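Local coordinates for halohydrin dehalogenase (Rhizobium radiobacter, PDB 4IY1), which probably catalyses the reversible closure of vicinal halohydrins to epoxides with release of halide, and epoxide opening by nucleophiles such as cyanide, at residues 154-159 with 168-173; 15-20 with 219-224. The protein carries 37 engineered substitutions. All blocks are in the same frame, centred on the assembly; numbering follows the deposited sequence.

Contact 1: residues 154-159 with 168-173; sequences ALANAL and IPVFAI. Engineered in segment 154-159: Ala154 (natural residue Thr).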
ATOM      1  N   ALA B 154      -0.582 -10.696   5.066  1.00 20.57           N
ATOM      2  CA  ALA B 154       0.833 -10.750   4.701  1.00 22.45           C
ATOM      3  C   ALA B 154       1.307 -12.207   4.567  1.00 19.66           C
ATOM      4  O   ALA B 154       2.098 -12.552   3.676  1.00 21.81           O
ATOM      5  CB  ALA B 154       1.667 -10.030   5.767  1.00 21.82           C
ATOM      6  N   LEU B 155       0.778 -13.083   5.413  1.00 23.40           N
ATOM      7  CA  LEU B 155       1.096 -14.506   5.282  1.00 21.55           C
ATOM      8  C   LEU B 155       0.614 -15.069   3.954  1.00 22.92           C
ATOM      9  O   LEU B 155       1.336 -15.805   3.242  1.00 19.78           O
ATOM     10  CB  LEU B 155       0.544 -15.304   6.471  1.00 20.58           C
ATOM     11  CG  LEU B 155       0.708 -16.821   6.347  1.00 23.51           C
ATOM     12  CD1 LEU B 155       2.202 -17.159   6.407  1.00 21.80           C
ATOM     13  CD2 LEU B 155      -0.058 -17.522   7.459  1.00 24.10           C
ATOM     14  N   ALA B 156      -0.546 -14.604   3.522  1.00 23.64           N
ATOM     15  CA  ALA B 156      -1.078 -15.039   2.236  1.00 22.39           C
ATOM     16  C   ALA B 156      -0.203 -14.560   1.098  1.00 26.00           C
ATOM     17  O   ALA B 156      -0.018 -15.258   0.091  1.00 22.03           O
ATOM     18  CB  ALA B 156      -2.516 -14.528   2.039  1.00 21.28           C
ATOM     19  N   ASN B 157       0.197 -13.297   1.169  1.00 21.99           N
ATOM     20  CA  ASN B 157       0.942 -12.732   0.082  1.00 20.20           C
ATOM     21  C   ASN B 157       2.340 -13.403   0.020  1.00 25.65           C
ATOM     22  O   ASN B 157       2.871 -13.689  -1.063  1.00 26.27           O
ATOM     23  CB  ASN B 157       1.071 -11.221   0.283  1.00 23.42           C
ATOM     24  CG  ASN B 157       1.948 -10.574  -0.768  1.00 26.82           C
ATOM     25  OD1 ASN B 157       3.164 -10.408  -0.565  1.00 28.81           O
ATOM     26  ND2 ASN B 157       1.392 -10.413  -1.962  1.00 24.83           N
ATOM     27  N   ALA B 158       2.902 -13.700   1.187  1.00 24.98           N
ATOM     28  CA  ALA B 158       4.205 -14.349   1.225  1.00 26.27           C
ATOM     29  C   ALA B 158       4.104 -15.797   0.708  1.00 24.13           C
ATOM     30  O   ALA B 158       4.896 -16.208  -0.090  1.00 25.38           O
ATOM     31  CB  ALA B 158       4.798 -14.310   2.619  1.00 21.49           C
ATOM     32  N   LEU B 159       3.078 -16.525   1.108  1.00 25.56           N
ATOM     33  CA  LEU B 159       2.925 -17.888   0.618  1.00 26.63           C
ATOM     34  C   LEU B 159       2.772 -17.913  -0.894  1.00 26.63           C
ATOM     35  O   LEU B 159       3.243 -18.839  -1.559  1.00 23.72           O
ATOM     36  CB  LEU B 159       1.729 -18.567   1.288  1.00 20.79           C
ATOM     37  CG  LEU B 159       1.963 -18.777   2.769  1.00 24.55           C
ATOM     38  CD1 LEU B 159       0.775 -19.542   3.347  1.00 23.17           C
ATOM     39  CD2 LEU B 159       3.243 -19.570   2.905  1.00 28.71           C
ATOM     40  N   ILE B 168       0.303 -23.193  -7.215  1.00 26.91           N
ATOM     41  CA  ILE B 168      -0.750 -23.052  -6.207  1.00 22.57           C
ATOM     42  C   ILE B 168      -0.944 -21.572  -5.892  1.00 27.39           C
ATOM     43  O   ILE B 168      -0.153 -21.005  -5.128  1.00 25.44           O
ATOM     44  CB  ILE B 168      -0.319 -23.740  -4.909  1.00 22.63           C
ATOM     45  CG1 ILE B 168      -0.226 -25.251  -5.113  1.00 25.39           C
ATOM     46  CG2 ILE B 168      -1.276 -23.451  -3.756  1.00 19.31           C
ATOM     47  CD1 ILE B 168       0.601 -25.921  -4.056  1.00 26.62           C
ATOM     48  N   PRO B 169      -2.058 -20.967  -6.374  1.00 29.42           N
ATOM     49  CA  PRO B 169      -2.319 -19.547  -6.093  1.00 24.81           C
ATOM     50  C   PRO B 169      -2.746 -19.350  -4.653  1.00 23.37           C
ATOM     51  O   PRO B 169      -3.382 -20.233  -4.079  1.00 22.67           O
ATOM     52  CB  PRO B 169      -3.487 -19.212  -7.036  1.00 26.03           C
ATOM     53  CG  PRO B 169      -3.359 -20.226  -8.151  1.00 23.39           C
ATOM     54  CD  PRO B 169      -2.978 -21.482  -7.403  1.00 28.62           C
ATOM     55  N   VAL B 170      -2.282 -18.269  -4.023  1.00 20.89           N
ATOM     56  CA  VAL B 170      -2.689 -17.982  -2.634  1.00 22.74           C
ATOM     57  C   VAL B 170      -3.262 -16.541  -2.565  1.00 23.76           C
ATOM     58  O   VAL B 170      -2.740 -15.657  -3.212  1.00 24.22           O
ATOM     59  CB  VAL B 170      -1.496 -18.125  -1.667  1.00 20.28           C
ATOM     60  CG1 VAL B 170      -1.914 -17.920  -0.240  1.00 18.20           C
ATOM     61  CG2 VAL B 170      -0.803 -19.512  -1.817  1.00 23.69           C
ATOM     62  N   PHE B 171      -4.369 -16.351  -1.848  1.00 22.21           N
ATOM     63  CA  PHE B 171      -5.146 -15.096  -1.891  1.00 23.05           C
ATOM     64  C   PHE B 171      -5.572 -14.779  -0.470  1.00 23.30           C
ATOM     65  O   PHE B 171      -5.843 -15.705   0.304  1.00 23.64           O
ATOM     66  CB  PHE B 171      -6.435 -15.262  -2.704  1.00 19.94           C
ATOM     67  CG  PHE B 171      -6.215 -15.645  -4.117  1.00 22.06           C
ATOM     68  CD1 PHE B 171      -6.528 -16.909  -4.552  1.00 21.11           C
ATOM     69  CD2 PHE B 171      -5.729 -14.708  -5.040  1.00 19.10           C
ATOM     70  CE1 PHE B 171      -6.365 -17.263  -5.880  1.00 22.04           C
ATOM     71  CE2 PHE B 171      -5.522 -15.067  -6.356  1.00 19.01           C
ATOM     72  CZ  PHE B 171      -5.838 -16.332  -6.779  1.00 20.87           C
ATOM     73  N   ALA B 172      -5.726 -13.490  -0.148  1.00 20.94           N
ATOM     74  CA  ALA B 172      -6.491 -13.088   1.051  1.00 25.07           C
ATOM     75  C   ALA B 172      -7.715 -12.230   0.678  1.00 26.01           C
ATOM     76  O   ALA B 172      -7.644 -11.399  -0.223  1.00 21.65           O
ATOM     77  CB  ALA B 172      -5.612 -12.329   2.038  1.00 21.18           C
ATOM     78  N   ILE B 173      -8.835 -12.446   1.359  1.00 25.94           N
ATOM     79  CA  ILE B 173     -10.005 -11.597   1.137  1.00 24.89           C
ATOM     80  C   ILE B 173     -10.257 -10.809   2.402  1.00 26.58           C
ATOM     81  O   ILE B 173     -10.489 -11.381   3.453  1.00 27.30           O
ATOM     82  CB  ILE B 173     -11.273 -12.408   0.784  1.00 29.73           C
ATOM     83  CG1 ILE B 173     -11.140 -13.041  -0.593  1.00 21.12           C
ATOM     84  CG2 ILE B 173     -12.513 -11.484   0.793  1.00 23.24           C
ATOM     85  CD1 ILE B 173     -12.208 -14.113  -0.865  1.00 26.66           C
TER
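Ala156 and Ala172 meet methyl to methyl, their CB atoms 3.8 Å apart, at the place where helix 154-159 lies down on strand 170-173. The helix axis passes 6.9 Å from that of the strand, and alanines suit so close an approach because at this point only two methyls meet. Ala156 CB also sits 3.9 Å from Phe171 O, so the helix rests on the strand's main chain as well as on its side chains. Beside this pair Val170 supplies the bulk. Val170 CG1, anti to the backbone N (chi1 -176°), reaches the helix backbone at Ala156 O, 3.3 Å away, and packs against Leu159 CB at 4.0 Å. The other branch, CG2, lies against the main-chain carbonyl of Leu159, so the forked valine straddles almost one turn of helix. An alanine in place of Val170 lacks both branches and would probably open a gap between helix and strand, beside Leu159 and the Ala156 carbonyl. The arrangement is the second half of a beta-alpha-beta crossover in a Rossmann-type fold: strand 126-130 leads into helix 143-163, which runs back antiparallel to strand 170-175, the angle between the short segments being 161°. Val170 and Ala172 face the helix, whereas Phe171 turns from it toward helix 214-225 on the other side of the sheet. Further out, backbone bonds from Phe171 to Ile127 and Phe129, and from Val170 to Gly234, fix the strand in the sheet. Leu159 also packs on Ala112 of helix 94-122, and Ser143 of a second subunit touches the same leucine.

Contact 2: residues 15-20 with 219-224; sequences MGSALR and ELVTFL. Engineered in segment 219-224: Thr222 (natural residue Ala).
Glu219 OE1 accepts a weak, bent hydrogen bond from Arg20 NE at 3.1 Å, with 141° at the hydrogen, and this bond is part of a salt bridge between helices 15-20 and 219-224. The carboxylate and guanidinium planes stand 72° apart, and OE1 approaches obliquely, so the pair is not the flat, two-pronged kind. Arginine suits this place because its long aliphatic part can lie across Thr222, at about a right angle, while a bend at chi2 still lets NE reach Glu219. Arg20 CG passes 3.2 Å from OG1 of Thr222, an engineered residue whose CG2 lies over one guanidinium face. That hydroxyl is hydrogen-bonded to Gly218 O in its own helix. Ser17 is small enough to let the helices close in; its OG bonds to Gly13 O and meets Val221 CG2 at 3.4 Å. The helix axes approach to 8.5 Å and cross at -50°. Val221 and Thr222 also touch Leu21 of helix 14-23, so helix 214-225 packs beside that helix on one face of the sheet, over strands 170-175 and 236-239, where Leu220 and Leu224 touch Phe237.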
ATOM      1  N   MET B  15     -20.863 -19.374   4.986  1.00 32.50           N
ATOM      2  CA  MET B  15     -21.984 -19.938   4.179  1.00 34.28           C
ATOM      3  C   MET B  15     -21.935 -19.471   2.732  1.00 27.96           C
ATOM      4  O   MET B  15     -22.053 -20.266   1.793  1.00 32.22           O
ATOM      5  CB  MET B  15     -23.349 -19.605   4.799  1.00 33.02           C
ATOM      6  CG  MET B  15     -23.540 -20.191   6.182  1.00 36.31           C
ATOM      7  SD  MET B  15     -23.423 -21.985   6.176  1.00 40.48           S
ATOM      8  CE  MET B  15     -24.805 -22.391   5.102  1.00 33.22           C
ATOM      9  N   GLY B  16     -21.659 -18.194   2.535  1.00 32.89           N
ATOM     10  CA  GLY B  16     -21.485 -17.683   1.169  1.00 28.28           C
ATOM     11  C   GLY B  16     -20.472 -18.491   0.405  1.00 31.04           C
ATOM     12  O   GLY B  16     -20.682 -18.831  -0.762  1.00 39.86           O
ATOM     13  N   SER B  17     -19.375 -18.841   1.069  1.00 28.62           N
ATOM     14  CA  SER B  17     -18.313 -19.597   0.423  1.00 31.93           C
ATOM     15  C   SER B  17     -18.762 -21.006   0.115  1.00 28.74           C
ATOM     16  O   SER B  17     -18.583 -21.481  -0.993  1.00 31.13           O
ATOM     17  CB  SER B  17     -17.062 -19.642   1.302  1.00 30.37           C
ATOM     18  OG  SER B  17     -16.522 -18.346   1.438  1.00 30.38           O
ATOM     19  N   ALA B  18     -19.232 -21.718   1.129  1.00 28.55           N
ATOM     20  CA  ALA B  18     -19.530 -23.150   0.948  1.00 28.69           C
ATOM     21  C   ALA B  18     -20.667 -23.331  -0.057  1.00 26.65           C
ATOM     22  O   ALA B  18     -20.550 -24.117  -1.000  1.00 33.79           O
ATOM     23  CB  ALA B  18     -19.881 -23.820   2.286  1.00 23.35           C
ATOM     24  N   LEU B  19     -21.744 -22.561   0.113  1.00 31.46           N
ATOM     25  CA  LEU B  19     -22.900 -22.663  -0.793  1.00 29.85           C
ATOM     26  C   LEU B  19     -22.517 -22.353  -2.231  1.00 29.50           C
ATOM     27  O   LEU B  19     -22.785 -23.151  -3.129  1.00 33.37           O
ATOM     28  CB  LEU B  19     -24.035 -21.739  -0.351  1.00 28.75           C
ATOM     29  CG  LEU B  19     -24.679 -22.073   0.991  1.00 33.05           C
ATOM     30  CD1 LEU B  19     -25.702 -21.018   1.407  1.00 38.01           C
ATOM     31  CD2 LEU B  19     -25.306 -23.446   0.943  1.00 33.14           C
ATOM     32  N   ARG B  20     -21.850 -21.217  -2.459  1.00 28.52           N
ATOM     33  CA  ARG B  20     -21.415 -20.871  -3.812  1.00 27.23           C
ATOM     34  C   ARG B  20     -20.392 -21.871  -4.393  1.00 30.24           C
ATOM     35  O   ARG B  20     -20.443 -22.224  -5.575  1.00 29.38           O
ATOM     36  CB  ARG B  20     -20.892 -19.431  -3.875  1.00 27.41           C
ATOM     37  CG  ARG B  20     -20.728 -18.892  -5.272  1.00 33.79           C
ATOM     38  CD  ARG B  20     -22.005 -19.087  -6.090  1.00 42.62           C
ATOM     39  NE  ARG B  20     -21.855 -18.741  -7.510  1.00 45.79           N
ATOM     40  CZ  ARG B  20     -21.504 -19.606  -8.467  1.00 46.94           C
ATOM     41  NH1 ARG B  20     -21.166 -20.859  -8.161  1.00 46.61           N
ATOM     42  NH2 ARG B  20     -21.477 -19.213  -9.734  1.00 41.01           N
ATOM     43  N   GLU B 219     -19.187 -15.348  -4.364  1.00 27.19           N
ATOM     44  CA  GLU B 219     -18.880 -15.329  -5.791  1.00 26.36           C
ATOM     45  C   GLU B 219     -17.357 -15.107  -5.980  1.00 27.76           C
ATOM     46  O   GLU B 219     -16.737 -15.669  -6.883  1.00 30.10           O
ATOM     47  CB  GLU B 219     -19.686 -14.230  -6.513  1.00 32.42           C
ATOM     48  CG  GLU B 219     -21.205 -14.429  -6.472  1.00 38.47           C
ATOM     49  CD  GLU B 219     -21.719 -15.227  -7.650  1.00 39.64           C
ATOM     50  OE1 GLU B 219     -20.916 -15.865  -8.350  1.00 37.12           O
ATOM     51  OE2 GLU B 219     -22.918 -15.153  -7.932  1.00 53.61           O
ATOM     52  N   LEU B 220     -16.767 -14.303  -5.109  1.00 25.78           N
ATOM     53  CA  LEU B 220     -15.357 -13.956  -5.241  1.00 27.25           C
ATOM     54  C   LEU B 220     -14.510 -15.174  -4.899  1.00 22.08           C
ATOM     55  O   LEU B 220     -13.676 -15.592  -5.682  1.00 25.24           O
ATOM     56  CB  LEU B 220     -14.986 -12.798  -4.311  1.00 23.87           C
ATOM     57  CG  LEU B 220     -13.493 -12.439  -4.331  1.00 25.48           C
ATOM     58  CD1 LEU B 220     -13.020 -12.104  -5.752  1.00 23.63           C
ATOM     59  CD2 LEU B 220     -13.168 -11.293  -3.406  1.00 19.14           C
ATOM     60  N   VAL B 221     -14.784 -15.764  -3.750  1.00 24.05           N
ATOM     61  CA  VAL B 221     -14.139 -17.006  -3.339  1.00 23.76           C
ATOM     62  C   VAL B 221     -14.179 -17.983  -4.510  1.00 26.29           C
ATOM     63  O   VAL B 221     -13.162 -18.559  -4.890  1.00 24.98           O
ATOM     64  CB  VAL B 221     -14.863 -17.649  -2.123  1.00 26.70           C
ATOM     65  CG1 VAL B 221     -14.534 -19.145  -2.044  1.00 22.76           C
ATOM     66  CG2 VAL B 221     -14.484 -16.946  -0.827  1.00 21.31           C
ATOM     67  N   THR B 222     -15.355 -18.139  -5.114  1.00 29.92           N
ATOM     68  CA  THR B 222     -15.551 -19.166  -6.135  1.00 25.09           C
ATOM     69  C   THR B 222     -14.858 -18.847  -7.452  1.00 30.85           C
ATOM     70  O   THR B 222     -14.263 -19.729  -8.073  1.00 26.82           O
ATOM     71  CB  THR B 222     -17.050 -19.421  -6.390  1.00 29.41           C
ATOM     72  OG1 THR B 222     -17.678 -19.814  -5.155  1.00 29.56           O
ATOM     73  CG2 THR B 222     -17.247 -20.521  -7.423  1.00 30.94           C
ATOM     74  N   PHE B 223     -14.869 -17.576  -7.856  1.00 27.13           N
ATOM     75  CA  PHE B 223     -14.043 -17.156  -8.992  1.00 25.95           C
ATOM     76  C   PHE B 223     -12.537 -17.443  -8.765  1.00 26.27           C
ATOM     77  O   PHE B 223     -11.817 -17.906  -9.678  1.00 26.87           O
ATOM     78  CB  PHE B 223     -14.266 -15.658  -9.259  1.00 28.18           C
ATOM     79  CG  PHE B 223     -13.414 -15.106 -10.364  1.00 27.81           C
ATOM     80  CD1 PHE B 223     -13.670 -15.446 -11.679  1.00 26.35           C
ATOM     81  CD2 PHE B 223     -12.392 -14.210 -10.090  1.00 30.28           C
ATOM     82  CE1 PHE B 223     -12.884 -14.962 -12.696  1.00 28.48           C
ATOM     83  CE2 PHE B 223     -11.642 -13.655 -11.113  1.00 22.40           C
ATOM     84  CZ  PHE B 223     -11.893 -14.016 -12.414  1.00 27.81           C
ATOM     85  N   LEU B 224     -12.033 -17.084  -7.587  1.00 25.30           N
ATOM     86  CA  LEU B 224     -10.596 -17.301  -7.292  1.00 29.47           C
ATOM     87  C   LEU B 224     -10.254 -18.797  -7.318  1.00 32.01           C
ATOM     88  O   LEU B 224      -9.214 -19.203  -7.847  1.00 37.29           O
ATOM     89  CB  LEU B 224     -10.194 -16.713  -5.927  1.00 24.08           C
ATOM     90  CG  LEU B 224     -10.402 -15.202  -5.854  1.00 23.07           C
ATOM     91  CD1 LEU B 224      -9.972 -14.680  -4.486  1.00 22.42           C
ATOM     92  CD2 LEU B 224      -9.669 -14.508  -6.992  1.00 24.78           C
TER

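Both contacts are largely buried, but they differ in chemistry. The side chains of contact 1 are wholly apolar, in a helix laid on a strand within one beta-alpha-beta unit and close in sequence; contact 2 joins two helices almost 200 residues apart and adds a salt bridge between partly exposed residues to its buried side. Their centres lie about 17 Å apart, and contact 1 is nested inside the chain loop that contact 2 closes. Strand 170-175 connects them: on the side facing away from helix 154-159, Ile173 CD1 packs 3.6 Å from Val221 CG2, and Phe171 CE1 lies 3.9 Å from Leu224 CB. Helices 143-163 and 214-225 thus sandwich the same strand.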